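Local atomic coordinates of sensor protein (Bacteroides thetaiotaomicron, PDB entry 2X7X), a protein that binds beta-D-fructose through its periplasmic domain and probably passes the signal on as a hybrid two-component sensor kinase. Residues A108-I113 / F243-T247; A70-A74 / L137-T141. All blocks are in the same frame, centred on the assembly; numbering follows the deposited sequence.

In the fold
This chain is the periplasmic part of the sensor, a two-lobed periplasmic binding protein with fructose between the lobes. From the N terminus, residues 70-74 leave strand 65-68 of the first lobe and enter helix 73-85. Residues 108-113 then carry the chain from strand 104-108 into helix 110-124 of the second lobe. Residues 137-141 return to 70-74, closing interaction 2 over 62 intervening residues; residues 243-247, at the end of strand 241-244, close interaction 1 over 129. The two loops cross rather than nest, because 137-141 falls inside the span of interaction 1 while 70-74 lies before it. Interaction 1 pairs two interlobe crossings, while interaction 2 joins the lobes directly; their centres lie about 16 Å apart.

Interaction 1 of 2, residues A108-I113 / F243-T247; sequences ADNYEI and FIYPT. With FRU (beta-D-fructofuranose), chain E.
Asn-110 and Tyr-245 meet through a nearly straight hydrogen bond, ND2 of Asn-110 donating an N-H to OH of Tyr-245 at 3.1 Å (174°). The hydroxyl lies in the plane of the amide, whereas the amide and ring planes are turned 50° apart. Apolar groups complete the setting of the ring: CB of Ala-108 lies 3.8 Å from CE1 of Tyr-245, and CD1 of Ile-113 is equally close to CD1 of Tyr-245. The short methyl of Ala-108 touches both the Tyr-245 ring and CD of Pro-246. Farther along, the CG2 branch of Ile-113 packs on CB of Phe-243.

Tyr-245 carries its CG anti to the backbone N (chi1 -167°), which brings CD2 of Tyr-245 within 3.4 Å of fructose O4. In the next shell, Asp-94 bonds to the Tyr-245 hydroxyl and to the sugar, Arg-146 binds Asn-110 OD1 and makes a cation-pi contact with the tyrosine ring, and Trp-19 packs against that ring. Asp-109 caps helix 110-124, its OD2 accepting from Tyr-111 N.

Both ends of the Asn-110 amide are thus engaged, fixing its flip. Hydrogen bonds link Arg-146, Asn-110, Tyr-245 and Asp-94 beside the sugar, consistent with holding the Tyr-245 ring in place at the fructose.

Interaction 2 of 2, residues A70-A74 / L137-T141; sequences ANEAA and LSGST
Leu-137 turns toward residues 70-74 and lays its CD2 methyl across two polar side chains, 3.8 Å from CG of Glu-72 and 3.9 Å from ND2 of Asn-71. With CG anti to the backbone N (chi1 -166°), the branched end reaches the aliphatic stem of Glu-72, crossing both partners at about a right angle. Asn-48 binds one atom of each polar end, its OD1 accepting from Asn-71 ND2 and its ND2 donating to Glu-72 OE1.

After Ser-138, which turns outward and bonds to Asp-167, comes Gly-139, third in a type I turn from Leu-137 to Ser-140. Its bare CA leaves room for the Glu-72 carboxylate: OE2 of Glu-72 lies 3.4 Å from CA of Gly-139. O of Gly-139 accepts from N of Ala-73 at 2.9 Å, a nearly straight bond (170°) whose donor stands 27° off the carbonyl plane.

Ser-140 occupies the N-cap of helix 141-155. OG of Ser-140 folds back to Leu-137 O at 2.6 Å, in the carbonyl plane, and that oxygen also takes Ser-140 N, so two bonds secure the turn. CB of Ser-140 rests against Asn-71 O, which Arg-95 of the fructose site also binds.

Thr-141 places CG2 3.6 Å from CB of Ala-73, a methyl-to-methyl fit, while its backbone N reaches Ala-70 O through a water.

The contact therefore brings together the starts of helix 73-85 in the first lobe and helix 141-155 in the second, just past strands 65-68 and 128-135, bridging the lobes beside the sugar cleft.

Interaction 1 of 2, residues A108-I113 / F243-T247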
ATOM      1  N   ALA A 108       1.781  19.136  -2.382  1.00 31.40           N
ATOM      2  CA  ALA A 108       0.749  18.592  -3.245  1.00 30.88           C
ATOM      3  C   ALA A 108      -0.233  19.698  -3.610  1.00 30.90           C
ATOM      4  O   ALA A 108      -0.395  20.642  -2.842  1.00 31.17           O
ATOM      5  CB  ALA A 108       0.054  17.456  -2.558  1.00 30.79           C
ATOM      6  N   ASP A 109      -0.890  19.595  -4.772  1.00 30.85           N
ATOM      7  CA  ASP A 109      -1.804  20.664  -5.216  1.00 30.34           C
ATOM      8  C   ASP A 109      -3.137  20.657  -4.460  1.00 29.64           C
ATOM      9  O   ASP A 109      -4.004  19.807  -4.698  1.00 29.74           O
ATOM     10  CB  ASP A 109      -2.051  20.613  -6.724  1.00 30.26           C
ATOM     11  CG  ASP A 109      -2.746  21.865  -7.244  1.00 31.97           C
ATOM     12  OD1 ASP A 109      -2.732  22.073  -8.475  1.00 35.03           O
ATOM     13  OD2 ASP A 109      -3.294  22.656  -6.442  1.00 32.46           O
ATOM     14  N   ASN A 110      -3.306  21.627  -3.572  1.00 28.55           N
ATOM     15  CA  ASN A 110      -4.495  21.665  -2.738  1.00 27.56           C
ATOM     16  C   ASN A 110      -5.749  22.022  -3.509  1.00 27.63           C
ATOM     17  O   ASN A 110      -6.846  21.600  -3.138  1.00 28.06           O
ATOM     18  CB  ASN A 110      -4.277  22.552  -1.499  1.00 27.04           C
ATOM     19  CG  ASN A 110      -3.403  21.868  -0.450  1.00 24.95           C
ATOM     20  OD1 ASN A 110      -3.865  21.007   0.288  1.00 23.76           O
ATOM     21  ND2 ASN A 110      -2.135  22.222  -0.410  1.00 22.45           N
ATOM     22  N   TYR A 111      -5.591  22.778  -4.594  1.00 27.26           N
ATOM     23  CA  TYR A 111      -6.730  23.187  -5.407  1.00 26.88           C
ATOM     24  C   TYR A 111      -7.311  21.951  -6.088  1.00 26.99           C
ATOM     25  O   TYR A 111      -8.522  21.719  -6.064  1.00 27.09           O
ATOM     26  CB  TYR A 111      -6.301  24.225  -6.435  1.00 26.65           C
ATOM     27  CG  TYR A 111      -7.417  24.825  -7.264  1.00 26.45           C
ATOM     28  CD1 TYR A 111      -7.877  24.195  -8.421  1.00 25.36           C
ATOM     29  CD2 TYR A 111      -7.998  26.039  -6.909  1.00 26.54           C
ATOM     30  CE1 TYR A 111      -8.900  24.754  -9.190  1.00 24.76           C
ATOM     31  CE2 TYR A 111      -9.019  26.601  -7.679  1.00 26.53           C
ATOM     32  CZ  TYR A 111      -9.456  25.952  -8.815  1.00 25.31           C
ATOM     33  OH  TYR A 111     -10.454  26.516  -9.573  1.00 28.24           O
ATOM     34  N   GLU A 112      -6.431  21.148  -6.672  1.00 26.77           N
ATOM     35  CA  GLU A 112      -6.827  19.921  -7.333  1.00 26.68           C
ATOM     36  C   GLU A 112      -7.463  18.913  -6.386  1.00 25.74           C
ATOM     37  O   GLU A 112      -8.375  18.188  -6.771  1.00 25.77           O
ATOM     38  CB  GLU A 112      -5.635  19.306  -8.059  1.00 27.03           C
ATOM     39  CG  GLU A 112      -5.415  19.931  -9.428  1.00 30.85           C
ATOM     40  CD  GLU A 112      -6.669  19.886 -10.304  1.00 35.48           C
ATOM     41  OE1 GLU A 112      -6.971  20.920 -10.941  1.00 36.42           O
ATOM     42  OE2 GLU A 112      -7.357  18.824 -10.331  1.00 38.23           O
ATOM     43  N   ILE A 113      -6.979  18.871  -5.149  1.00 25.01           N
ATOM     44  CA  ILE A 113      -7.600  18.036  -4.115  1.00 24.09           C
ATOM     45  C   ILE A 113      -9.043  18.480  -3.848  1.00 23.51           C
ATOM     46  O   ILE A 113      -9.941  17.651  -3.800  1.00 23.10           O
ATOM     47  CB  ILE A 113      -6.750  17.971  -2.826  1.00 23.74           C
ATOM     48  CG1 ILE A 113      -5.494  17.170  -3.106  1.00 22.85           C
ATOM     49  CG2 ILE A 113      -7.514  17.304  -1.707  1.00 23.04           C
ATOM     50  CD1 ILE A 113      -4.431  17.317  -2.073  1.00 24.00           C
ATOM     51  N   PHE A 243      -8.562  11.886   0.951  1.00 21.35           N
ATOM     52  CA  PHE A 243      -7.560  12.057  -0.103  1.00 20.92           C
ATOM     53  C   PHE A 243      -6.176  12.095   0.477  1.00 21.25           C
ATOM     54  O   PHE A 243      -5.957  12.711   1.523  1.00 22.03           O
ATOM     55  CB  PHE A 243      -7.854  13.310  -0.931  1.00 20.46           C
ATOM     56  CG  PHE A 243      -9.012  13.138  -1.847  1.00 18.99           C
ATOM     57  CD1 PHE A 243      -8.810  12.770  -3.172  1.00 18.36           C
ATOM     58  CD2 PHE A 243     -10.315  13.264  -1.364  1.00 18.21           C
ATOM     59  CE1 PHE A 243      -9.895  12.578  -4.023  1.00 19.20           C
ATOM     60  CE2 PHE A 243     -11.404  13.072  -2.185  1.00 17.37           C
ATOM     61  CZ  PHE A 243     -11.204  12.737  -3.522  1.00 18.84           C
ATOM     62  N   ILE A 244      -5.252  11.405  -0.180  1.00 21.42           N
ATOM     63  CA  ILE A 244      -3.870  11.357   0.263  1.00 21.88           C
ATOM     64  C   ILE A 244      -3.268  12.746   0.219  1.00 22.86           C
ATOM     65  O   ILE A 244      -3.201  13.361  -0.844  1.00 23.55           O
ATOM     66  CB  ILE A 244      -3.027  10.393  -0.601  1.00 21.65           C
ATOM     67  CG1 ILE A 244      -3.427   8.937  -0.301  1.00 21.24           C
ATOM     68  CG2 ILE A 244      -1.521  10.634  -0.383  1.00 20.79           C
ATOM     69  CD1 ILE A 244      -2.569   7.896  -0.999  1.00 21.72           C
ATOM     70  N   TYR A 245      -2.880  13.262   1.377  1.00 23.81           N
ATOM     71  CA  TYR A 245      -2.076  14.473   1.426  1.00 24.69           C
ATOM     72  C   TYR A 245      -0.684  14.075   1.887  1.00 25.52           C
ATOM     73  O   TYR A 245      -0.443  13.889   3.093  1.00 25.83           O
ATOM     74  CB  TYR A 245      -2.695  15.541   2.329  1.00 24.33           C
ATOM     75  CG  TYR A 245      -2.052  16.902   2.147  1.00 24.64           C
ATOM     76  CD1 TYR A 245      -2.027  17.519   0.885  1.00 25.28           C
ATOM     77  CD2 TYR A 245      -1.464  17.568   3.215  1.00 23.49           C
ATOM     78  CE1 TYR A 245      -1.435  18.775   0.695  1.00 24.50           C
ATOM     79  CE2 TYR A 245      -0.873  18.821   3.040  1.00 23.82           C
ATOM     80  CZ  TYR A 245      -0.863  19.418   1.776  1.00 24.48           C
ATOM     81  OH  TYR A 245      -0.292  20.660   1.577  1.00 24.82           O
ATOM     82  N   PRO A 246       0.231  13.905   0.927  1.00 26.47           N
ATOM     83  CA  PRO A 246       1.500  13.208   1.194  1.00 27.57           C
ATOM     84  C   PRO A 246       2.501  14.049   1.968  1.00 28.69           C
ATOM     85  O   PRO A 246       2.645  15.251   1.725  1.00 28.85           O
ATOM     86  CB  PRO A 246       2.033  12.876  -0.203  1.00 27.40           C
ATOM     87  CG  PRO A 246       1.439  13.934  -1.104  1.00 27.15           C
ATOM     88  CD  PRO A 246       0.107  14.333  -0.478  1.00 26.83           C
ATOM     89  N   THR A 247       3.167  13.391   2.908  1.00 30.09           N
ATOM     90  CA  THR A 247       4.166  14.007   3.764  1.00 31.26           C
ATOM     91  C   THR A 247       5.515  14.054   3.039  1.00 32.57           C
ATOM     92  O   THR A 247       6.146  15.110   2.986  1.00 32.67           O
ATOM     93  CB  THR A 247       4.294  13.251   5.093  1.00 30.95           C
ATOM     94  OG1 THR A 247       4.523  11.867   4.830  1.00 30.94           O
ATOM     95  CG2 THR A 247       3.022  13.374   5.917  1.00 30.94           C
TER
HETATM   96  C1  FRU E1335      -1.185  18.896   9.446  1.00 24.07           C
HETATM   97  C2  FRU E1335      -2.403  19.466   8.741  1.00 22.70           C
HETATM   98  C3  FRU E1335      -3.101  18.428   7.867  1.00 21.51           C
HETATM   99  C4  FRU E1335      -3.510  19.250   6.661  1.00 21.98           C
HETATM  100  C5  FRU E1335      -2.299  20.159   6.504  1.00 22.73           C
HETATM  101  C6  FRU E1335      -2.554  21.459   5.744  1.00 23.46           C
HETATM  102  O1  FRU E1335      -0.789  19.768  10.500  1.00 24.20           O
HETATM  103  O2  FRU E1335      -3.278  20.024   9.728  1.00 22.07           O
HETATM  104  O3  FRU E1335      -4.196  17.780   8.532  1.00 19.62           O
HETATM  105  O4  FRU E1335      -3.772  18.448   5.504  1.00 21.48           O
HETATM  106  O5  FRU E1335      -1.970  20.491   7.856  1.00 23.02           O
HETATM  107  O6  FRU E1335      -1.308  22.160   5.560  1.00 24.64           O

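Interaction 2 of 2, residues A70-A74 / L137-T141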
ATOM      1  N   ALA A  70       4.378  27.610   6.253  1.00 33.76           N
ATOM      2  CA  ALA A  70       3.823  28.903   6.707  1.00 32.30           C
ATOM      3  C   ALA A  70       2.392  28.859   7.265  1.00 31.37           C
ATOM      4  O   ALA A  70       1.430  28.700   6.512  1.00 31.05           O
ATOM      5  CB  ALA A  70       3.931  29.933   5.585  1.00 32.05           C
ATOM      6  N   ASN A  71       2.265  29.046   8.580  1.00 30.68           N
ATOM      7  CA  ASN A  71       0.990  28.909   9.313  1.00 30.02           C
ATOM      8  C   ASN A  71      -0.201  29.591   8.659  1.00 30.35           C
ATOM      9  O   ASN A  71      -1.257  28.987   8.492  1.00 30.16           O
ATOM     10  CB  ASN A  71       1.134  29.402  10.751  1.00 29.43           C
ATOM     11  CG  ASN A  71      -0.115  29.164  11.577  1.00 28.03           C
ATOM     12  OD1 ASN A  71      -0.490  28.028  11.828  1.00 27.94           O
ATOM     13  ND2 ASN A  71      -0.750  30.235  12.020  1.00 25.13           N
ATOM     14  N   GLU A  72      -0.026  30.864   8.331  1.00 30.61           N
ATOM     15  CA  GLU A  72      -0.963  31.597   7.510  1.00 31.64           C
ATOM     16  C   GLU A  72      -0.102  32.315   6.499  1.00 31.67           C
ATOM     17  O   GLU A  72       1.049  32.614   6.791  1.00 31.80           O
ATOM     18  CB  GLU A  72      -1.771  32.587   8.340  1.00 31.78           C
ATOM     19  CG  GLU A  72      -2.503  31.936   9.495  1.00 34.41           C
ATOM     20  CD  GLU A  72      -3.615  32.784  10.062  1.00 37.85           C
ATOM     21  OE1 GLU A  72      -3.575  33.081  11.273  1.00 38.84           O
ATOM     22  OE2 GLU A  72      -4.538  33.151   9.302  1.00 41.73           O
ATOM     23  N   ALA A  73      -0.650  32.582   5.317  1.00 31.90           N
ATOM     24  CA  ALA A  73       0.132  33.109   4.194  1.00 32.32           C
ATOM     25  C   ALA A  73       0.620  34.542   4.387  1.00 32.47           C
ATOM     26  O   ALA A  73       1.819  34.816   4.281  1.00 32.29           O
ATOM     27  CB  ALA A  73      -0.657  32.993   2.894  1.00 32.26           C
ATOM     28  N   ALA A  74      -0.316  35.440   4.667  1.00 32.90           N
ATOM     29  CA  ALA A  74      -0.023  36.861   4.813  1.00 33.69           C
ATOM     30  C   ALA A  74       0.964  37.203   5.950  1.00 34.38           C
ATOM     31  O   ALA A  74       2.008  37.810   5.685  1.00 34.53           O
ATOM     32  CB  ALA A  74      -1.335  37.669   4.953  1.00 33.66           C
ATOM     33  N   LEU A 137      -7.752  26.514   8.935  1.00 20.31           N
ATOM     34  CA  LEU A 137      -7.531  27.922   9.270  1.00 20.71           C
ATOM     35  C   LEU A 137      -7.611  28.779   8.015  1.00 20.82           C
ATOM     36  O   LEU A 137      -6.842  28.572   7.074  1.00 20.76           O
ATOM     37  CB  LEU A 137      -6.159  28.072   9.936  1.00 20.50           C
ATOM     38  CG  LEU A 137      -5.801  29.367  10.681  1.00 20.71           C
ATOM     39  CD1 LEU A 137      -6.801  29.733  11.765  1.00 19.07           C
ATOM     40  CD2 LEU A 137      -4.400  29.215  11.287  1.00 20.50           C
ATOM     41  N   SER A 138      -8.545  29.722   7.997  1.00 21.58           N
ATOM     42  CA  SER A 138      -8.855  30.515   6.780  1.00 22.93           C
ATOM     43  C   SER A 138      -7.653  31.090   6.022  1.00 22.75           C
ATOM     44  O   SER A 138      -7.569  30.956   4.797  1.00 22.94           O
ATOM     45  CB  SER A 138      -9.860  31.630   7.086  1.00 22.90           C
ATOM     46  OG  SER A 138     -11.155  31.051   7.213  1.00 26.51           O
ATOM     47  N   GLY A 139      -6.721  31.693   6.756  1.00 22.60           N
ATOM     48  CA  GLY A 139      -5.568  32.343   6.153  1.00 22.66           C
ATOM     49  C   GLY A 139      -4.447  31.425   5.691  1.00 22.71           C
ATOM     50  O   GLY A 139      -3.431  31.912   5.194  1.00 22.76           O
ATOM     51  N   SER A 140      -4.610  30.110   5.855  1.00 22.23           N
ATOM     52  CA  SER A 140      -3.593  29.164   5.377  1.00 22.15           C
ATOM     53  C   SER A 140      -3.883  28.819   3.919  1.00 21.96           C
ATOM     54  O   SER A 140      -5.045  28.769   3.523  1.00 22.38           O
ATOM     55  CB  SER A 140      -3.548  27.895   6.242  1.00 22.13           C
ATOM     56  OG  SER A 140      -4.782  27.192   6.212  1.00 22.93           O
ATOM     57  N   THR A 141      -2.847  28.582   3.118  1.00 21.32           N
ATOM     58  CA  THR A 141      -3.090  28.354   1.688  1.00 21.06           C
ATOM     59  C   THR A 141      -3.792  27.022   1.370  1.00 20.97           C
ATOM     60  O   THR A 141      -4.535  26.954   0.381  1.00 20.78           O
ATOM     61  CB  THR A 141      -1.839  28.590   0.764  1.00 21.08           C
ATOM     62  OG1 THR A 141      -0.815  27.620   1.025  1.00 21.17           O
ATOM     63  CG2 THR A 141      -1.283  30.002   0.943  1.00 19.92           C
TER
HETATM   64  O   HOH W   1      -0.127  29.362   4.286  1.00 25.02           O